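Local coordinates for protein cytochrome c'' (Methylophilus methylotrophus, PDB 1GU2) that binds a covalently attached heme c and probably serves in electron transport as a monomeric cytochrome, at residues T29-T41 and A47-N59. Residues are numbered along the deposited sequence; the frame is centred on the assembly and turned at random.
Sequences TDGKIFFNRKFKT and AACASCHTNNPAN. With HEC (heme c), chain C.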
loop_
_atom_site.group_PDB
_atom_site.type_symbol
_atom_site.label_atom_id
_atom_site.label_comp_id
_atom_site.label_asym_id
_atom_site.label_seq_id
_atom_site.Cartn_x
_atom_site.Cartn_y
_atom_site.Cartn_z
ATOM N N THR A 29 0.984 6.971 10.416
ATOM C CA THR A 29 1.847 6.155 11.254
ATOM C C THR A 29 1.511 4.675 11.122
ATOM O O THR A 29 2.390 3.794 10.970
ATOM C CB THR A 29 1.752 6.611 12.724
ATOM O OG1 THR A 29 2.235 7.942 12.867
ATOM C CG2 THR A 29 2.706 5.768 13.578
ATOM N N ASP A 30 0.202 4.383 11.208
ATOM C CA ASP A 30 -0.174 2.973 11.069
ATOM C C ASP A 30 0.062 2.469 9.674
ATOM O O ASP A 30 0.415 1.294 9.506
ATOM C CB ASP A 30 -1.636 2.794 11.485
ATOM C CG ASP A 30 -1.874 2.934 12.990
ATOM O OD1 ASP A 30 -3.070 3.150 13.317
ATOM O OD2 ASP A 30 -0.926 2.830 13.787
ATOM N N GLY A 31 -0.124 3.285 8.667
ATOM C CA GLY A 31 0.175 2.845 7.289
ATOM C C GLY A 31 1.645 2.525 7.109
ATOM O O GLY A 31 1.962 1.521 6.459
ATOM N N LYS A 32 2.541 3.334 7.674
ATOM C CA LYS A 32 3.951 3.068 7.614
ATOM C C LYS A 32 4.329 1.791 8.383
ATOM O O LYS A 32 5.134 0.962 7.933
ATOM C CB LYS A 32 4.735 4.305 8.150
ATOM C CG LYS A 32 6.227 4.131 8.076
ATOM C CD LYS A 32 6.965 5.355 8.600
ATOM C CE LYS A 32 8.425 5.326 8.214
ATOM N NZ LYS A 32 9.007 6.682 8.288
ATOM N N ILE A 33 3.732 1.592 9.575
ATOM C CA ILE A 33 4.002 0.365 10.321
ATOM C C ILE A 33 3.534 -0.834 9.538
ATOM O O ILE A 33 4.274 -1.832 9.493
ATOM C CB ILE A 33 3.331 0.440 11.696
ATOM C CG1 ILE A 33 4.005 1.435 12.625
ATOM C CG2 ILE A 33 3.253 -0.959 12.327
ATOM C CD1 ILE A 33 3.232 1.786 13.873
ATOM N N PHE A 34 2.377 -0.775 8.913
ATOM C CA PHE A 34 1.850 -1.865 8.110
ATOM C C PHE A 34 2.828 -2.196 6.982
ATOM O O PHE A 34 3.109 -3.352 6.688
ATOM C CB PHE A 34 0.496 -1.437 7.571
ATOM C CG PHE A 34 -0.089 -2.292 6.468
ATOM C CD1 PHE A 34 0.077 -1.890 5.136
ATOM C CD2 PHE A 34 -0.789 -3.451 6.763
ATOM C CE1 PHE A 34 -0.486 -2.610 4.104
ATOM C CE2 PHE A 34 -1.358 -4.183 5.721
ATOM C CZ PHE A 34 -1.165 -3.751 4.427
ATOM N N PHE A 35 3.390 -1.194 6.321
ATOM C CA PHE A 35 4.299 -1.368 5.174
ATOM C C PHE A 35 5.602 -2.044 5.561
ATOM O O PHE A 35 6.143 -2.811 4.762
ATOM C CB PHE A 35 4.539 0.015 4.555
ATOM C CG PHE A 35 5.402 0.045 3.324
ATOM C CD1 PHE A 35 4.990 -0.528 2.119
ATOM C CD2 PHE A 35 6.659 0.646 3.358
ATOM C CE1 PHE A 35 5.806 -0.512 0.990
ATOM C CE2 PHE A 35 7.487 0.693 2.238
ATOM C CZ PHE A 35 7.049 0.106 1.055
ATOM N N ASN A 36 6.095 -1.751 6.764
ATOM C CA ASN A 36 7.371 -2.288 7.234
ATOM C C ASN A 36 7.266 -3.497 8.115
ATOM O O ASN A 36 8.284 -4.127 8.426
ATOM C CB ASN A 36 8.155 -1.177 7.964
ATOM C CG ASN A 36 8.618 -0.121 6.976
ATOM O OD1 ASN A 36 9.602 -0.282 6.279
ATOM N ND2 ASN A 36 7.894 1.011 6.935
ATOM N N ARG A 37 6.082 -3.859 8.568
ATOM C CA ARG A 37 5.941 -4.914 9.572
ATOM C C ARG A 37 6.335 -6.254 9.024
ATOM O O ARG A 37 5.906 -6.637 7.946
ATOM C CB ARG A 37 4.478 -4.975 10.043
ATOM C CG ARG A 37 4.258 -6.147 11.006
ATOM C CD ARG A 37 2.827 -6.321 11.426
ATOM N NE ARG A 37 1.990 -5.191 11.452
ATOM C CZ ARG A 37 0.967 -4.433 11.146
ATOM N NH1 ARG A 37 0.790 -3.221 11.724
ATOM N NH2 ARG A 37 0.033 -4.774 10.250
ATOM N N LYS A 38 7.142 -7.029 9.782
ATOM C CA LYS A 38 7.487 -8.355 9.383
ATOM C C LYS A 38 6.375 -9.296 9.772
ATOM O O LYS A 38 6.023 -9.436 10.945
ATOM C CB LYS A 38 8.784 -8.791 10.051
ATOM C CG LYS A 38 9.987 -8.071 9.428
ATOM C CD LYS A 38 11.236 -8.173 10.300
ATOM C CE LYS A 38 12.047 -6.879 10.254
ATOM N NZ LYS A 38 12.522 -6.544 11.626
ATOM N N PHE A 39 5.821 -9.955 8.764
ATOM C CA PHE A 39 4.816 -10.989 8.967
ATOM C C PHE A 39 5.442 -12.334 8.691
ATOM O O PHE A 39 6.518 -12.465 8.118
ATOM C CB PHE A 39 3.588 -10.709 8.080
ATOM C CG PHE A 39 3.880 -10.516 6.615
ATOM C CD1 PHE A 39 4.149 -11.583 5.770
ATOM C CD2 PHE A 39 3.847 -9.242 6.072
ATOM C CE1 PHE A 39 4.357 -11.392 4.398
ATOM C CE2 PHE A 39 4.072 -9.016 4.723
ATOM C CZ PHE A 39 4.336 -10.094 3.865
ATOM N N LYS A 40 4.744 -13.390 9.132
ATOM C CA LYS A 40 5.257 -14.749 9.030
ATOM C C LYS A 40 4.668 -15.418 7.817
ATOM O O LYS A 40 3.437 -15.553 7.715
ATOM C CB LYS A 40 4.948 -15.544 10.293
ATOM C CG LYS A 40 5.673 -16.861 10.491
ATOM C CD LYS A 40 5.188 -17.581 11.769
ATOM C CE LYS A 40 5.841 -18.958 11.951
ATOM N NZ LYS A 40 5.501 -19.566 13.267
ATOM N N THR A 41 5.498 -15.822 6.880
ATOM C CA THR A 41 5.042 -16.610 5.749
ATOM C C THR A 41 4.815 -18.043 6.191
ATOM O O THR A 41 5.294 -18.448 7.285
ATOM C CB THR A 41 6.010 -16.539 4.565
ATOM O OG1 THR A 41 7.200 -17.190 4.977
ATOM C CG2 THR A 41 6.365 -15.129 4.130
ATOM N N ALA A 47 8.637 -11.788 6.096
ATOM C CA ALA A 47 8.688 -10.838 4.963
ATOM C C ALA A 47 7.868 -9.606 5.349
ATOM O O ALA A 47 7.125 -9.648 6.310
ATOM C CB ALA A 47 8.141 -11.446 3.676
ATOM N N ALA A 48 8.025 -8.542 4.587
ATOM C CA ALA A 48 7.257 -7.300 4.757
ATOM C C ALA A 48 6.959 -6.735 3.377
ATOM O O ALA A 48 7.626 -7.097 2.401
ATOM C CB ALA A 48 8.036 -6.249 5.543
ATOM N N CYS A 49 6.010 -5.823 3.275
ATOM C CA CYS A 49 5.843 -5.110 1.997
ATOM C C CYS A 49 7.200 -4.504 1.531
ATOM O O CYS A 49 7.521 -4.526 0.343
ATOM C CB CYS A 49 4.815 -3.998 2.103
ATOM S SG CYS A 49 3.246 -4.431 2.888
ATOM N N ALA A 50 7.932 -3.970 2.500
ATOM C CA ALA A 50 9.231 -3.378 2.239
ATOM C C ALA A 50 10.283 -4.354 1.715
ATOM O O ALA A 50 11.307 -3.932 1.161
ATOM C CB ALA A 50 9.742 -2.731 3.539
ATOM N N SER A 51 10.051 -5.669 1.857
ATOM C CA SER A 51 10.994 -6.642 1.325
ATOM C C SER A 51 11.172 -6.473 -0.173
ATOM O O SER A 51 12.274 -6.638 -0.666
ATOM C CB SER A 51 10.537 -8.065 1.588
ATOM O OG SER A 51 10.460 -8.357 2.978
ATOM N N CYS A 52 10.062 -6.174 -0.865
ATOM C CA CYS A 52 10.089 -5.968 -2.304
ATOM C C CYS A 52 10.065 -4.496 -2.664
ATOM O O CYS A 52 10.671 -4.082 -3.649
ATOM C CB CYS A 52 8.897 -6.678 -2.964
ATOM S SG CYS A 52 9.041 -8.463 -2.791
ATOM N N HIS A 53 9.364 -3.665 -1.907
ATOM C CA HIS A 53 9.161 -2.253 -2.310
ATOM C C HIS A 53 10.179 -1.334 -1.682
ATOM O O HIS A 53 10.152 -0.119 -1.931
ATOM C CB HIS A 53 7.714 -1.839 -1.958
ATOM C CG HIS A 53 6.702 -2.570 -2.784
ATOM N ND1 HIS A 53 6.554 -2.373 -4.137
ATOM C CD2 HIS A 53 5.755 -3.466 -2.492
ATOM C CE1 HIS A 53 5.557 -3.134 -4.619
ATOM N NE2 HIS A 53 5.052 -3.825 -3.629
ATOM N N THR A 54 11.112 -1.877 -0.869
ATOM C CA THR A 54 12.096 -1.161 -0.051
ATOM C C THR A 54 11.371 -0.465 1.081
ATOM O O THR A 54 10.135 -0.425 1.155
ATOM C CB THR A 54 13.037 -0.220 -0.837
ATOM O OG1 THR A 54 12.413 1.047 -1.071
ATOM C CG2 THR A 54 13.417 -0.687 -2.193
ATOM N N ASN A 55 12.166 0.129 1.995
ATOM C CA ASN A 55 11.525 0.849 3.099
ATOM C C ASN A 55 11.095 2.261 2.812
ATOM O O ASN A 55 10.687 3.070 3.649
ATOM C CB ASN A 55 12.402 0.894 4.395
ATOM C CG ASN A 55 13.670 1.652 4.186
ATOM O OD1 ASN A 55 13.838 2.422 3.246
ATOM N ND2 ASN A 55 14.633 1.415 5.091
ATOM N N ASN A 56 11.118 2.739 1.647
ATOM C CA ASN A 56 10.701 3.963 0.996
ATOM C C ASN A 56 9.946 3.659 -0.311
ATOM O O ASN A 56 10.557 3.333 -1.335
ATOM C CB ASN A 56 11.921 4.874 0.759
ATOM C CG ASN A 56 11.569 6.290 0.387
ATOM O OD1 ASN A 56 12.378 7.242 0.360
ATOM N ND2 ASN A 56 10.323 6.512 0.097
ATOM N N PRO A 57 8.636 3.885 -0.296
ATOM C CA PRO A 57 7.840 3.617 -1.516
ATOM C C PRO A 57 8.017 4.587 -2.655
ATOM O O PRO A 57 7.480 4.410 -3.755
ATOM C CB PRO A 57 6.419 3.654 -0.948
ATOM C CG PRO A 57 6.479 4.612 0.189
ATOM C CD PRO A 57 7.803 4.362 0.820
ATOM N N ALA A 58 8.826 5.645 -2.544
ATOM C CA ALA A 58 9.275 6.548 -3.553
ATOM C C ALA A 58 10.446 5.947 -4.327
ATOM O O ALA A 58 10.792 6.494 -5.394
ATOM C CB ALA A 58 9.659 7.886 -2.933
ATOM N N ASN A 59 11.044 4.850 -3.868
ATOM C CA ASN A 59 12.158 4.222 -4.571
ATOM C C ASN A 59 11.716 3.087 -5.494
ATOM O O ASN A 59 10.624 2.538 -5.368
ATOM C CB ASN A 59 13.230 3.589 -3.618
ATOM C CG ASN A 59 14.170 4.701 -3.224
ATOM O OD1 ASN A 59 15.240 5.122 -3.546
ATOM N ND2 ASN A 59 13.616 5.334 -2.245
HETATM FE FE HEC C . 3.470 -5.059 -3.864
HETATM C CHA HEC C . 2.527 -3.871 -6.933
HETATM C CHB HEC C . 1.504 -2.706 -2.369
HETATM C CHC HEC C . 4.029 -6.574 -0.831
HETATM C CHD HEC C . 5.716 -7.171 -5.370
HETATM N NA HEC C . 2.314 -3.552 -4.502
HETATM C C1A HEC C . 2.020 -3.204 -5.832
HETATM C C2A HEC C . 1.115 -2.089 -5.854
HETATM C C3A HEC C . 0.870 -1.733 -4.582
HETATM C C4A HEC C . 1.579 -2.664 -3.737
HETATM C CMA HEC C . -0.036 -0.588 -4.063
HETATM C CAA HEC C . 0.555 -1.440 -7.132
HETATM C CBA HEC C . -0.798 -2.043 -7.552
HETATM C CGA HEC C . -1.326 -1.429 -8.803
HETATM O O1A HEC C . -2.023 -2.136 -9.562
HETATM O O2A HEC C . -1.078 -0.244 -9.083
HETATM N NB HEC C . 2.865 -4.712 -1.981
HETATM C C1B HEC C . 2.034 -3.713 -1.556
HETATM C C2B HEC C . 1.755 -3.885 -0.136
HETATM C C3B HEC C . 2.441 -4.985 0.285
HETATM C C4B HEC C . 3.155 -5.482 -0.868
HETATM C CMB HEC C . 0.841 -2.984 0.713
HETATM C CAB HEC C . 2.521 -5.616 1.695
HETATM C CBB HEC C . 1.141 -6.030 2.203
HETATM N NC HEC C . 4.644 -6.556 -3.234
HETATM C C1C HEC C . 4.763 -7.016 -1.921
HETATM C C2C HEC C . 5.810 -8.013 -1.855
HETATM C C3C HEC C . 6.304 -8.171 -3.119
HETATM C C4C HEC C . 5.578 -7.278 -3.978
HETATM C CMC HEC C . 6.242 -8.664 -0.525
HETATM C CAC HEC C . 7.476 -9.017 -3.617
HETATM C CBC HEC C . 7.313 -10.504 -3.317
HETATM N ND HEC C . 4.005 -5.430 -5.747
HETATM C C1D HEC C . 4.940 -6.379 -6.184
HETATM C C2D HEC C . 4.897 -6.485 -7.618
HETATM C C3D HEC C . 3.872 -5.694 -8.052
HETATM C C4D HEC C . 3.405 -4.942 -6.908
HETATM C CMD HEC C . 5.815 -7.376 -8.475
HETATM C CAD HEC C . 3.293 -5.665 -9.490
HETATM C CBD HEC C . 4.199 -4.901 -10.488
HETATM C CGD HEC C . 3.896 -3.420 -10.583
HETATM O O1D HEC C . 4.767 -2.610 -11.017
HETATM O O2D HEC C . 2.753 -3.009 -10.249
HETATM O O HOH W 1 4.548 -5.661 5.782
HETATM O O HOH W 2 8.697 3.230 5.339
#
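A chi1 of -177° turns the Phe35 CG away from its own backbone N and sends the ring from helix 29-36 against Cys49 and His53, while Phe39, whose CG sits between its backbone N and carbonyl carbon (chi1 53°), lays its ring over the backbone of Ala47. The Phe35 ring packs against residues 49-57: CD1 meets Cys49 CB at 3.5 Å, CZ lies at the edge beside His53 CB at 3.6 Å, CE2 touches Pro57 CD, and CE2 and CZ both lie 3.1 Å from Thr54 O. The backbone O of Phe35 accepts from Ala50 N at 3.1 Å, a somewhat bent bond (140° at the hydrogen). Helix 49-53 carries the Cys-x-x-Cys-His heme-binding motif of c-type cytochromes: Cys49 and Cys52 form thioethers to the porphyrin and His53 NE2 binds the iron at 2.0 Å, with His95 as the other axial ligand. Phe34 reaches the heme, its CE1 lying 3.7 Å from heme methyl CMB, and its ring meets Cys49 SG obliquely as well. In the antiparallel hydrogen-bonded pair Phe39 and Ala47, Phe39 N gives to Ala47 O at 2.8 Å and Ala47 N returns a bond to Phe39 O. That same Ala47 O stands 3.2 Å above the plane of the Phe39 ring, over its centre; an alanine in place of Phe39 would probably keep the backbone pair but leave this carbonyl without its aromatic cover and open a gap against Ile99 and Leu100 of helix 85-100. A water bridges the two segments, accepting from Cys49 N, with Phe34 O and Arg37 O both within hydrogen-bonding reach as acceptors.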